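Long-range contacts in Exo-beta-1,4-mannosidase (Rhizomucor miehei, PDB 4LYP), which hydrolyses terminal beta-D-mannose residues from the non-reducing ends of beta-mannosides and can also carry out transglycosylation, as a fungal family 5 glycoside hydrolase: residues G65-A70 with E125-G130; M112-M117 with N403-V408; S245-I250 with D277-H282; V263-E268 with K283-T288. All blocks are in the same frame, centred on the assembly; numbering follows the deposited sequence.

Interaction 1: residues G65-A70 with E125-G130; sequences GMNLGA and EGVFVG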
loop_
_atom_site.group_PDB
_atom_site.type_symbol
_atom_site.label_atom_id
_atom_site.label_comp_id
_atom_site.label_asym_id
_atom_site.label_seq_id
_atom_site.Cartn_x
_atom_site.Cartn_y
_atom_site.Cartn_z
ATOM N N GLY A 65 6.889 -5.743 5.227
ATOM C CA GLY A 65 6.863 -7.182 5.493
ATOM C C GLY A 65 8.029 -7.898 4.855
ATOM O O GLY A 65 8.632 -8.807 5.453
ATOM N N MET A 66 8.348 -7.618 3.558
ATOM C CA MET A 66 9.420 -8.332 2.884
ATOM C C MET A 66 10.727 -8.148 3.644
ATOM O O MET A 66 11.478 -9.109 3.897
ATOM C CB MET A 66 9.502 -7.834 1.455
ATOM C CG MET A 66 10.830 -8.179 0.745
ATOM S SD MET A 66 10.836 -7.735 -1.011
ATOM C CE MET A 66 10.789 -5.950 -0.878
ATOM N N ASN A 67 11.049 -6.903 4.056
ATOM C CA ASN A 67 12.297 -6.659 4.765
ATOM C C ASN A 67 12.334 -7.259 6.146
ATOM O O ASN A 67 13.381 -7.738 6.586
ATOM C CB ASN A 67 12.618 -5.178 4.853
ATOM C CG ASN A 67 13.297 -4.659 3.592
ATOM O OD1 ASN A 67 14.564 -4.806 3.492
ATOM N ND2 ASN A 67 12.579 -4.151 2.690
ATOM N N LEU A 68 11.206 -7.317 6.850
ATOM C CA LEU A 68 11.178 -7.984 8.166
ATOM C C LEU A 68 11.226 -9.513 8.027
ATOM O O LEU A 68 11.772 -10.191 8.920
ATOM C CB LEU A 68 9.948 -7.576 8.981
ATOM C CG LEU A 68 10.010 -6.174 9.575
ATOM C CD1 LEU A 68 8.713 -5.891 10.260
ATOM C CD2 LEU A 68 11.171 -5.995 10.518
ATOM N N GLY A 69 10.717 -10.086 6.924
ATOM C CA GLY A 69 10.781 -11.520 6.723
ATOM C C GLY A 69 12.155 -12.012 6.304
ATOM O O GLY A 69 12.392 -13.217 6.333
ATOM N N ALA A 70 13.035 -11.095 5.915
ATOM C CA ALA A 70 14.389 -11.504 5.490
ATOM C C ALA A 70 15.178 -12.095 6.681
ATOM O O ALA A 70 14.852 -11.812 7.810
ATOM C CB ALA A 70 15.073 -10.253 4.956
ATOM N N GLU A 125 18.993 -11.874 -2.768
ATOM C CA GLU A 125 18.211 -13.071 -2.511
ATOM C C GLU A 125 17.747 -13.096 -1.083
ATOM O O GLU A 125 16.673 -13.611 -0.791
ATOM C CB GLU A 125 19.014 -14.306 -2.875
ATOM C CG GLU A 125 18.305 -15.600 -2.567
ATOM C CD GLU A 125 16.975 -15.856 -3.364
ATOM O OE1 GLU A 125 16.311 -16.877 -3.026
ATOM O OE2 GLU A 125 16.617 -15.108 -4.273
ATOM N N GLY A 126 18.538 -12.593 -0.117
ATOM C CA GLY A 126 18.089 -12.557 1.279
ATOM C C GLY A 126 16.771 -11.758 1.354
ATOM O O GLY A 126 15.807 -12.128 2.110
ATOM N N VAL A 127 16.688 -10.648 0.681
ATOM C CA VAL A 127 15.496 -9.819 0.771
ATOM C C VAL A 127 14.328 -10.533 0.003
ATOM O O VAL A 127 13.219 -10.571 0.496
ATOM C CB VAL A 127 15.754 -8.392 0.188
ATOM C CG1 VAL A 127 14.467 -7.578 0.154
ATOM C CG2 VAL A 127 16.824 -7.704 1.014
ATOM N N PHE A 128 14.596 -11.123 -1.140
ATOM C CA PHE A 128 13.573 -11.855 -1.848
ATOM C C PHE A 128 12.982 -12.970 -1.028
ATOM O O PHE A 128 11.764 -13.201 -1.024
ATOM C CB PHE A 128 14.138 -12.338 -3.194
ATOM C CG PHE A 128 13.184 -12.260 -4.367
ATOM C CD1 PHE A 128 11.800 -12.492 -4.260
ATOM C CD2 PHE A 128 13.722 -11.872 -5.646
ATOM C CE1 PHE A 128 10.980 -12.369 -5.391
ATOM C CE2 PHE A 128 12.906 -11.856 -6.776
ATOM C CZ PHE A 128 11.546 -12.038 -6.659
ATOM N N VAL A 129 13.854 -13.690 -0.305
ATOM C CA VAL A 129 13.344 -14.762 0.568
ATOM C C VAL A 129 12.418 -14.174 1.638
ATOM O O VAL A 129 11.488 -14.858 2.084
ATOM C CB VAL A 129 14.560 -15.566 1.110
ATOM C CG1 VAL A 129 14.130 -16.432 2.313
ATOM C CG2 VAL A 129 15.189 -16.418 0.048
ATOM N N GLY A 130 12.661 -12.930 2.078
ATOM C CA GLY A 130 11.730 -12.326 3.022
ATOM C C GLY A 130 10.330 -12.230 2.450
ATOM O O GLY A 130 9.342 -12.387 3.166
#

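Interaction 2: residues M112-M117 with N403-V408; sequences MRPSMM and NPYGMV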
loop_
_atom_site.group_PDB
_atom_site.type_symbol
_atom_site.label_atom_id
_atom_site.label_comp_id
_atom_site.label_asym_id
_atom_site.label_seq_id
_atom_site.Cartn_x
_atom_site.Cartn_y
_atom_site.Cartn_z
ATOM N N MET A 112 14.228 2.112 1.675
ATOM C CA MET A 112 14.396 0.804 2.267
ATOM C C MET A 112 15.758 0.249 1.963
ATOM O O MET A 112 16.221 0.275 0.819
ATOM C CB MET A 112 13.371 -0.123 1.623
ATOM C CG MET A 112 11.905 0.276 1.983
ATOM S SD MET A 112 10.644 -0.220 0.747
ATOM C CE MET A 112 10.617 -2.007 0.868
ATOM N N ARG A 113 16.406 -0.305 2.976
ATOM C CA ARG A 113 17.730 -0.878 2.834
ATOM C C ARG A 113 17.789 -2.167 3.674
ATOM O O ARG A 113 17.323 -2.168 4.820
ATOM C CB ARG A 113 18.824 0.112 3.347
ATOM C CG ARG A 113 20.245 -0.323 2.999
ATOM C CD ARG A 113 21.305 0.546 3.627
ATOM N NE ARG A 113 21.275 1.906 3.133
ATOM C CZ ARG A 113 21.148 3.058 3.781
ATOM N NH1 ARG A 113 20.950 3.049 5.084
ATOM N NH2 ARG A 113 21.261 4.234 3.103
ATOM N N PRO A 114 18.412 -3.234 3.185
ATOM C CA PRO A 114 18.928 -3.343 1.820
ATOM C C PRO A 114 17.759 -3.475 0.801
ATOM O O PRO A 114 16.674 -4.007 1.154
ATOM C CB PRO A 114 19.793 -4.641 1.872
ATOM C CG PRO A 114 19.114 -5.478 2.955
ATOM C CD PRO A 114 18.533 -4.504 3.943
ATOM N N SER A 115 18.007 -3.013 -0.414
ATOM C CA SER A 115 17.038 -3.100 -1.479
ATOM C C SER A 115 16.881 -4.561 -1.990
ATOM O O SER A 115 17.814 -5.376 -1.949
ATOM C CB SER A 115 17.448 -2.198 -2.622
ATOM O OG SER A 115 18.729 -2.529 -3.167
ATOM N N MET A 116 15.689 -4.815 -2.515
ATOM C CA MET A 116 15.444 -6.102 -3.181
ATOM C C MET A 116 16.258 -6.258 -4.493
ATOM O O MET A 116 16.718 -7.327 -4.828
ATOM C CB MET A 116 13.938 -6.177 -3.458
ATOM C CG MET A 116 13.411 -7.455 -4.021
ATOM S SD MET A 116 11.732 -7.209 -4.577
ATOM C CE MET A 116 11.191 -8.926 -4.679
ATOM N N MET A 117 16.329 -5.122 -5.215
ATOM C CA MET A 117 16.938 -5.119 -6.562
ATOM C C MET A 117 17.971 -3.971 -6.588
ATOM O O MET A 117 17.705 -2.846 -7.021
ATOM C CB MET A 117 15.899 -4.959 -7.625
ATOM C CG MET A 117 16.462 -5.175 -9.014
ATOM S SD MET A 117 15.283 -5.173 -10.379
ATOM C CE MET A 117 14.878 -3.442 -10.533
ATOM N N ASN A 403 18.477 -0.412 12.952
ATOM C CA ASN A 403 19.229 -1.616 12.788
ATOM C C ASN A 403 20.583 -1.332 12.016
ATOM O O ASN A 403 20.860 -0.141 11.714
ATOM C CB ASN A 403 18.367 -2.696 12.155
ATOM C CG ASN A 403 18.263 -2.607 10.641
ATOM O OD1 ASN A 403 18.736 -1.643 10.005
ATOM N ND2 ASN A 403 17.645 -3.583 10.018
ATOM N N PRO A 404 21.440 -2.321 11.784
ATOM C CA PRO A 404 22.756 -2.038 11.181
ATOM C C PRO A 404 22.670 -1.499 9.765
ATOM O O PRO A 404 23.665 -0.909 9.300
ATOM C CB PRO A 404 23.476 -3.420 11.229
ATOM C CG PRO A 404 22.799 -4.103 12.411
ATOM C CD PRO A 404 21.358 -3.677 12.328
ATOM N N TYR A 405 21.545 -1.647 9.098
ATOM C CA TYR A 405 21.275 -1.040 7.785
ATOM C C TYR A 405 20.662 0.335 7.903
ATOM O O TYR A 405 20.335 0.940 6.871
ATOM C CB TYR A 405 20.366 -1.969 6.967
ATOM C CG TYR A 405 21.027 -3.268 6.568
ATOM C CD1 TYR A 405 20.911 -4.405 7.334
ATOM C CD2 TYR A 405 21.770 -3.343 5.372
ATOM C CE1 TYR A 405 21.520 -5.611 6.915
ATOM C CE2 TYR A 405 22.350 -4.492 4.946
ATOM C CZ TYR A 405 22.190 -5.636 5.713
ATOM O OH TYR A 405 22.729 -6.821 5.239
ATOM N N GLY A 406 20.510 0.857 9.111
ATOM C CA GLY A 406 19.940 2.155 9.248
ATOM C C GLY A 406 18.423 2.259 9.311
ATOM O O GLY A 406 17.860 3.342 9.274
ATOM N N MET A 407 17.775 1.097 9.462
ATOM C CA MET A 407 16.292 1.080 9.390
ATOM C C MET A 407 15.687 1.034 10.781
ATOM O O MET A 407 16.060 0.171 11.593
ATOM C CB MET A 407 15.856 -0.167 8.614
ATOM C CG MET A 407 16.373 -0.196 7.203
ATOM S SD MET A 407 15.555 0.948 6.070
ATOM C CE MET A 407 16.702 2.326 5.974
ATOM N N VAL A 408 14.718 1.902 11.014
ATOM C CA VAL A 408 13.789 1.780 12.160
ATOM C C VAL A 408 12.506 1.294 11.533
ATOM O O VAL A 408 11.679 2.067 11.042
ATOM C CB VAL A 408 13.597 3.117 12.920
ATOM C CG1 VAL A 408 12.602 2.915 14.086
ATOM C CG2 VAL A 408 14.920 3.619 13.459
HETATM O O HOH W 1 16.970 -3.876 7.114
#

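Interaction 3: residues S245-I250 with D277-H282; sequences SWFEEI and DRAHDH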
loop_
_atom_site.group_PDB
_atom_site.type_symbol
_atom_site.label_atom_id
_atom_site.label_comp_id
_atom_site.label_asym_id
_atom_site.label_seq_id
_atom_site.Cartn_x
_atom_site.Cartn_y
_atom_site.Cartn_z
ATOM N N SER A 245 -2.536 5.524 -21.839
ATOM C CA SER A 245 -1.873 4.473 -22.645
ATOM C C SER A 245 -0.880 3.666 -21.815
ATOM O O SER A 245 -0.669 2.487 -22.074
ATOM C CB SER A 245 -1.129 5.141 -23.817
ATOM O OG SER A 245 -0.209 6.157 -23.344
ATOM N N TRP A 246 -0.256 4.298 -20.800
ATOM C CA TRP A 246 0.692 3.566 -19.940
ATOM C C TRP A 246 -0.078 2.597 -19.037
ATOM O O TRP A 246 0.310 1.433 -18.912
ATOM C CB TRP A 246 1.533 4.541 -19.163
ATOM C CG TRP A 246 2.472 3.931 -18.189
ATOM C CD1 TRP A 246 3.690 3.402 -18.465
ATOM C CD2 TRP A 246 2.265 3.785 -16.737
ATOM N NE1 TRP A 246 4.297 2.938 -17.303
ATOM C CE2 TRP A 246 3.464 3.166 -16.226
ATOM C CE3 TRP A 246 1.219 4.101 -15.863
ATOM C CZ2 TRP A 246 3.629 2.885 -14.883
ATOM C CZ3 TRP A 246 1.430 3.871 -14.493
ATOM C CH2 TRP A 246 2.607 3.229 -14.023
ATOM N N PHE A 247 -1.197 3.052 -18.445
ATOM C CA PHE A 247 -2.010 2.143 -17.687
ATOM C C PHE A 247 -2.469 0.997 -18.546
ATOM O O PHE A 247 -2.480 -0.168 -18.069
ATOM C CB PHE A 247 -3.227 2.843 -17.099
ATOM C CG PHE A 247 -2.900 3.737 -15.942
ATOM C CD1 PHE A 247 -2.597 3.206 -14.657
ATOM C CD2 PHE A 247 -2.872 5.153 -16.092
ATOM C CE1 PHE A 247 -2.315 4.027 -13.597
ATOM C CE2 PHE A 247 -2.580 5.962 -14.989
ATOM C CZ PHE A 247 -2.311 5.395 -13.743
ATOM N N GLU A 248 -2.909 1.250 -19.778
ATOM C CA GLU A 248 -3.389 0.157 -20.641
ATOM C C GLU A 248 -2.279 -0.852 -20.891
ATOM O O GLU A 248 -2.421 -2.071 -20.780
ATOM C CB GLU A 248 -3.879 0.754 -21.982
ATOM C CG GLU A 248 -4.368 -0.294 -22.971
ATOM C CD GLU A 248 -5.594 -0.896 -22.423
ATOM O OE1 GLU A 248 -6.501 -0.191 -21.913
ATOM O OE2 GLU A 248 -5.675 -2.095 -22.555
ATOM N N GLU A 249 -1.088 -0.339 -21.216
ATOM C CA GLU A 249 -0.020 -1.245 -21.590
ATOM C C GLU A 249 0.481 -2.062 -20.401
ATOM O O GLU A 249 0.730 -3.257 -20.541
ATOM C CB GLU A 249 1.098 -0.382 -22.206
ATOM C CG GLU A 249 1.997 -1.133 -23.154
ATOM C CD GLU A 249 3.281 -1.134 -22.492
ATOM O OE1 GLU A 249 4.302 -0.491 -22.911
ATOM O OE2 GLU A 249 3.209 -1.738 -21.450
ATOM N N ILE A 250 0.728 -1.407 -19.260
ATOM C CA ILE A 250 1.308 -2.153 -18.151
ATOM C C ILE A 250 0.295 -3.106 -17.573
ATOM O O ILE A 250 0.631 -4.229 -17.189
ATOM C CB ILE A 250 1.948 -1.240 -17.079
ATOM C CG1 ILE A 250 2.981 -0.238 -17.554
ATOM C CG2 ILE A 250 2.634 -2.135 -16.004
ATOM C CD1 ILE A 250 4.181 -0.926 -18.217
ATOM N N ASP A 277 -10.713 7.894 -14.223
ATOM C CA ASP A 277 -10.983 7.070 -15.396
ATOM C C ASP A 277 -9.720 6.774 -16.202
ATOM O O ASP A 277 -9.566 5.718 -16.792
ATOM C CB ASP A 277 -12.070 7.711 -16.285
ATOM C CG ASP A 277 -13.418 7.702 -15.621
ATOM O OD1 ASP A 277 -13.628 6.972 -14.627
ATOM O OD2 ASP A 277 -14.345 8.360 -16.143
ATOM N N ARG A 278 -8.821 7.745 -16.234
ATOM C CA ARG A 278 -7.557 7.571 -16.968
ATOM C C ARG A 278 -6.777 6.342 -16.404
ATOM O O ARG A 278 -6.145 5.604 -17.151
ATOM C CB ARG A 278 -6.713 8.825 -16.796
ATOM C CG ARG A 278 -5.312 8.755 -17.290
ATOM C CD ARG A 278 -4.627 10.108 -17.406
ATOM N NE ARG A 278 -4.580 10.772 -16.088
ATOM C CZ ARG A 278 -4.428 12.074 -15.882
ATOM N NH1 ARG A 278 -4.222 12.906 -16.927
ATOM N NH2 ARG A 278 -4.479 12.584 -14.605
ATOM N N ALA A 279 -6.868 6.137 -15.083
ATOM C CA ALA A 279 -6.187 5.014 -14.462
ATOM C C ALA A 279 -7.010 3.717 -14.530
ATOM O O ALA A 279 -6.477 2.639 -14.636
ATOM C CB ALA A 279 -5.919 5.310 -12.964
ATOM N N HIS A 280 -8.359 3.857 -14.375
ATOM C CA HIS A 280 -9.187 2.670 -14.077
ATOM C C HIS A 280 -10.015 2.153 -15.252
ATOM O O HIS A 280 -10.447 0.999 -15.177
ATOM C CB HIS A 280 -10.123 2.978 -12.918
ATOM C CG HIS A 280 -9.395 3.279 -11.643
ATOM N ND1 HIS A 280 -9.514 4.442 -10.964
ATOM C CD2 HIS A 280 -8.607 2.464 -10.853
ATOM C CE1 HIS A 280 -8.745 4.391 -9.839
ATOM N NE2 HIS A 280 -8.229 3.197 -9.748
ATOM N N ASP A 281 -10.277 2.976 -16.285
ATOM C CA ASP A 281 -11.161 2.522 -17.359
ATOM C C ASP A 281 -10.347 1.749 -18.400
ATOM O O ASP A 281 -10.094 2.224 -19.510
ATOM C CB ASP A 281 -11.898 3.726 -17.969
ATOM C CG ASP A 281 -12.964 3.321 -18.971
ATOM O OD1 ASP A 281 -13.326 2.161 -19.010
ATOM O OD2 ASP A 281 -13.418 4.209 -19.689
ATOM N N HIS A 282 -9.949 0.550 -18.031
ATOM C CA HIS A 282 -9.148 -0.331 -18.852
ATOM C C HIS A 282 -9.600 -1.741 -18.625
ATOM O O HIS A 282 -9.908 -2.096 -17.455
ATOM C CB HIS A 282 -7.636 -0.234 -18.532
ATOM C CG HIS A 282 -7.095 1.166 -18.748
ATOM N ND1 HIS A 282 -6.818 1.665 -19.964
ATOM C CD2 HIS A 282 -6.902 2.180 -17.862
ATOM C CE1 HIS A 282 -6.467 2.946 -19.864
ATOM N NE2 HIS A 282 -6.525 3.280 -18.542
#

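Interaction 4: residues V263-E268 with K283-T288; sequences VSAGLE and KNIDYT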
loop_
_atom_site.group_PDB
_atom_site.type_symbol
_atom_site.label_atom_id
_atom_site.label_comp_id
_atom_site.label_asym_id
_atom_site.label_seq_id
_atom_site.Cartn_x
_atom_site.Cartn_y
_atom_site.Cartn_z
ATOM N N VAL A 263 -5.732 -7.275 -11.255
ATOM C CA VAL A 263 -4.769 -6.206 -11.475
ATOM C C VAL A 263 -5.347 -4.915 -10.982
ATOM O O VAL A 263 -6.521 -4.560 -11.270
ATOM C CB VAL A 263 -4.351 -6.127 -12.962
ATOM C CG1 VAL A 263 -3.325 -5.010 -13.187
ATOM C CG2 VAL A 263 -3.800 -7.461 -13.422
ATOM N N SER A 264 -4.509 -4.147 -10.293
ATOM C CA SER A 264 -4.839 -2.840 -9.770
ATOM C C SER A 264 -3.853 -1.756 -10.193
ATOM O O SER A 264 -2.706 -2.061 -10.503
ATOM C CB SER A 264 -4.746 -2.986 -8.172
ATOM O OG SER A 264 -4.882 -1.753 -7.536
ATOM N N ALA A 265 -4.314 -0.487 -10.236
ATOM C CA ALA A 265 -3.512 0.626 -10.670
ATOM C C ALA A 265 -2.734 1.318 -9.571
ATOM O O ALA A 265 -1.806 2.066 -9.874
ATOM C CB ALA A 265 -4.399 1.643 -11.356
ATOM N N GLY A 266 -3.126 1.206 -8.293
ATOM C CA GLY A 266 -2.468 1.909 -7.169
ATOM C C GLY A 266 -2.738 3.375 -7.057
ATOM O O GLY A 266 -1.929 4.082 -6.406
ATOM N N LEU A 267 -3.825 3.879 -7.660
ATOM C CA LEU A 267 -4.052 5.298 -7.679
ATOM C C LEU A 267 -4.561 5.861 -6.356
ATOM O O LEU A 267 -5.331 5.216 -5.629
ATOM C CB LEU A 267 -5.110 5.632 -8.741
ATOM C CG LEU A 267 -5.049 7.017 -9.326
ATOM C CD1 LEU A 267 -3.872 7.162 -10.321
ATOM C CD2 LEU A 267 -6.385 7.454 -9.943
ATOM N N GLU A 268 -4.194 7.132 -6.129
ATOM C CA GLU A 268 -4.773 7.894 -4.971
ATOM C C GLU A 268 -6.239 8.230 -5.169
ATOM O O GLU A 268 -7.006 8.346 -4.220
ATOM C CB GLU A 268 -4.030 9.187 -4.770
ATOM C CG GLU A 268 -2.556 9.067 -4.310
ATOM C CD GLU A 268 -1.774 10.310 -4.713
ATOM O OE1 GLU A 268 -1.430 11.145 -3.889
ATOM O OE2 GLU A 268 -1.518 10.461 -5.958
ATOM N N LYS A 283 -9.565 -2.582 -19.653
ATOM C CA LYS A 283 -10.026 -3.937 -19.504
ATOM C C LYS A 283 -9.244 -4.669 -18.380
ATOM O O LYS A 283 -9.797 -5.565 -17.688
ATOM C CB LYS A 283 -9.822 -4.710 -20.845
ATOM C CG LYS A 283 -10.234 -6.194 -20.789
ATOM C CD LYS A 283 -10.234 -6.784 -22.161
ATOM C CE LYS A 283 -10.907 -8.173 -22.223
ATOM N NZ LYS A 283 -12.106 -8.368 -21.358
ATOM N N ASN A 284 -7.935 -4.412 -18.286
ATOM C CA ASN A 284 -7.091 -5.192 -17.380
ATOM C C ASN A 284 -6.812 -4.444 -16.089
ATOM O O ASN A 284 -5.857 -4.789 -15.385
ATOM C CB ASN A 284 -5.825 -5.661 -18.075
ATOM C CG ASN A 284 -6.179 -6.606 -19.167
ATOM O OD1 ASN A 284 -6.922 -7.542 -18.924
ATOM N ND2 ASN A 284 -5.682 -6.357 -20.403
ATOM N N ILE A 285 -7.644 -3.459 -15.745
ATOM C CA ILE A 285 -7.706 -2.937 -14.383
ATOM C C ILE A 285 -8.993 -3.443 -13.790
ATOM O O ILE A 285 -10.081 -3.007 -14.185
ATOM C CB ILE A 285 -7.574 -1.395 -14.339
ATOM C CG1 ILE A 285 -6.212 -0.923 -14.867
ATOM C CG2 ILE A 285 -7.858 -0.885 -12.904
ATOM C CD1 ILE A 285 -5.010 -1.245 -14.000
ATOM N N ASP A 286 -8.923 -4.386 -12.850
ATOM C CA ASP A 286 -10.121 -5.064 -12.398
ATOM C C ASP A 286 -10.894 -4.349 -11.346
ATOM O O ASP A 286 -12.098 -4.542 -11.193
ATOM C CB ASP A 286 -9.714 -6.468 -11.864
ATOM C CG ASP A 286 -9.234 -7.356 -12.967
ATOM O OD1 ASP A 286 -10.050 -7.699 -13.859
ATOM O OD2 ASP A 286 -8.035 -7.729 -12.953
ATOM N N TYR A 287 -10.215 -3.517 -10.532
ATOM C CA TYR A 287 -10.880 -2.811 -9.476
ATOM C C TYR A 287 -10.220 -1.476 -9.269
ATOM O O TYR A 287 -9.173 -1.230 -9.896
ATOM C CB TYR A 287 -11.019 -3.599 -8.140
ATOM C CG TYR A 287 -9.683 -3.829 -7.462
ATOM C CD1 TYR A 287 -8.867 -4.916 -7.775
ATOM C CD2 TYR A 287 -9.275 -2.973 -6.420
ATOM C CE1 TYR A 287 -7.664 -5.181 -7.072
ATOM C CE2 TYR A 287 -8.096 -3.200 -5.698
ATOM C CZ TYR A 287 -7.313 -4.288 -6.044
ATOM O OH TYR A 287 -6.131 -4.555 -5.357
ATOM N N THR A 288 -10.837 -0.627 -8.449
ATOM C CA THR A 288 -10.366 0.768 -8.260
ATOM C C THR A 288 -9.894 0.982 -6.836
ATOM O O THR A 288 -10.323 0.248 -5.929
ATOM C CB THR A 288 -11.427 1.771 -8.700
ATOM O OG1 THR A 288 -12.491 1.815 -7.723
ATOM C CG2 THR A 288 -12.040 1.378 -10.064
HETATM O O HOH W 2 -6.834 -0.420 -8.877
#

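Interaction 1: residues G65-A70 with E125-G130
Met-66 reaches across to Val-127 with the middle of its side chain. CG stands anti to the backbone N (chi1 163°), which lays the chain across the valine: CG lies 3.7 Å from Val-127 CG1, and the sulfur SD is almost as near to the same methyl, at 3.8 Å. Met-66 CG also rests 3.4 Å from the Val-127 carbonyl O, so this thioether chain packs on backbone as well as on a side chain. The carbonyl of Met-66 points into the contact too, and Gly-130 CA comes up to its O at 3.3 Å as a CA-H...O contact. One turn on, Gly-69 repeats the theme, its O taking a second such contact from Gly-130 CA at 3.5 Å; the same oxygen accepts a hydrogen bond from Arg-78. Ala-70 then ends the run: its CA and that of Gly-130 are just 3.7 Å apart, and its CB sits 3.5 Å from Gly-126 O. No conventional hydrogen bond crosses the contact. With the axes 7.1 Å apart and crossing at 112°, this is close helix-helix packing through glycine, backbone against backbone. It joins the short helix 65-69, which follows barrel strand 53-61, to the start of helix 125-140, which follows strand 95-99, in the beta/alpha (TIM) barrel.

Interaction 2: residues M112-M117 with N403-V408
Arg-113 runs along the turn that carries Tyr-405, touching it at nearly every atom. Its CB lies 4.0 Å from Met-407 CE; CG, held anti to the backbone N (chi1 -170°), passes Tyr-405 CD2 at 4.1 Å; and CD comes to 3.4 Å from the Tyr-405 carbonyl O. Here the chain bends at chi3, letting the guanidinium turn back to that same carbonyl. NE is hydrogen-bonded to Asp-106 O, while NH1 gives Tyr-405 O a fairly straight bond of 2.8 Å (158° at the hydrogen). The oxygen lies close to the guanidinium plane, though NH1 is tilted away from the plane of the carbonyl. The two bonds between them fix the rotation of the group. Next along, Pro-114, preceded by a cis peptide, lays CD over one face of the Tyr-405 ring, 3.8 Å from its centroid, a CH-pi contact; the phenol OH is hydrogen-bonded to Cys-73 O. Met-407 packs CG 3.2 Å from Arg-113 O, and its sulfur accepts a weak hydrogen bond from Arg-113 N. A water also joins Arg-113 O to Asn-403 ND2. Asn-403 opens the type I turn ending at Gly-406, and its OD1 takes the Met-407 N-H. The contact ties the loop after strand 95-99 to the one after strand 386-394, with Pro-114 resting on Asn-67 of helix 65-69 and on Val-127 of helix 125-140.

Interaction 3: residues S245-I250 with D277-H282
A His-carboxylate hydrogen bond between His-282 and Glu-248 links helix 244-257 to the segment leaving helix 273-280. His-282 ND1 donates to Glu-248 OE1 at 2.7 Å, arriving on the anti side of the oxygen and 31° out of the carboxylate plane. The bend of the Glu-248 chain at chi2 (67°) brings the oxygen round to the imidazole, whose plane is steeply inclined to the carboxylate. At the other end of the ring, NE2 donates to Arg-278 O, also at 2.7 Å and very nearly in the ring plane. Two donors on one imidazole are consistent with a positively charged ring, which the neighbouring carboxylate would favour. The pair of bonds leaves the ring little freedom to turn and folds the chain back on its own helix just beyond the inverse gamma turn at Asp-281. In the barrel these are outer helices in succession along the chain, with strand 262-264 between them. Their apolar contact is made by Phe-247. Ala-279 CA stands over the middle of its ring, 3.6 Å from the centroid in a CH-pi contact, and Ala-279 CB touches Phe-247 CZ at 3.7 Å. Trp-246 lies against the opposite face of the phenyl group. Phe-247 CB in turn packs 3.6 Å from His-282 NE2, while the carbonyl O of Ala-279 is buried beside the phenylalanine without a hydrogen-bond partner.

Interaction 4: residues V263-E268 with K283-T288
Val-263 and Asp-286 are joined by two hydrogen bonds. Asp-286 N donates to Val-263 O at 2.9 Å, in the carbonyl plane and fairly straight (159°). In return, Val-263 N donates a hydrogen bond to the anti lone pair of Asp-286 OD2, again at 2.9 Å, so that a carboxylate takes the part a backbone carbonyl would play in a regular strand pair. Beside them the Val-263 CB sits 3.2 Å from Asn-284 O, a buried oxygen with no hydrogen-bond partner. Ile-285 reaches with CD1 to Ala-265, just past the end of strand 262-264, 4.0 Å from its CB. Tyr-287, its ring swung between the backbone N and carbonyl carbon (chi1 68°), brings OH to 3.5 Å from Ser-264 CB. One water fills in further along: it accepts from Ala-265 N, donates to Tyr-287 O at 2.7 Å, and meets Ser-264 OG. A second shell holds these groups: Lys-255 makes a salt bridge with Asp-286 OD2, Tyr-287 OH is hydrogen-bonded to Ser-232 OG, and Gln-234 bonds to Ser-264 OG. Strand 262-264 pairs with strand 230-234, and residues 283-287 lead directly into strand 288-292. The chain entering that strand is thus fastened beside strand 262-264, helix 273-280 linking the two as in a beta-alpha-beta unit of the barrel, while helix 244-257 packs on the contact through Ile-254 and Ser-251.

Overall arrangement
The four contacts form two touching pairs well apart in the barrel. Interactions 1 and 2 meet where Phe-128 packs on Met-116 and Val-127 on Pro-114; interactions 3 and 4 meet where Ala-279 rests on Leu-267 and His-280 on Thr-288. Between interactions 2 and 4, on opposite sides of the chain's centre, the nearest atoms are about 15 Å apart. Interactions 1 and 4 are buried, the one without conventional hydrogen bonds, glycine backbone packed on backbone, the other hydrogen-bonded and water-bridged between strand 262-264 and the loop leading into strand 288-292. Interactions 2 and 3, partly buried, each mix a charged side chain's hydrogen bond with packing on an aromatic ring, but one joins two loops, the other a helix to the next helix's end and the residues just past it.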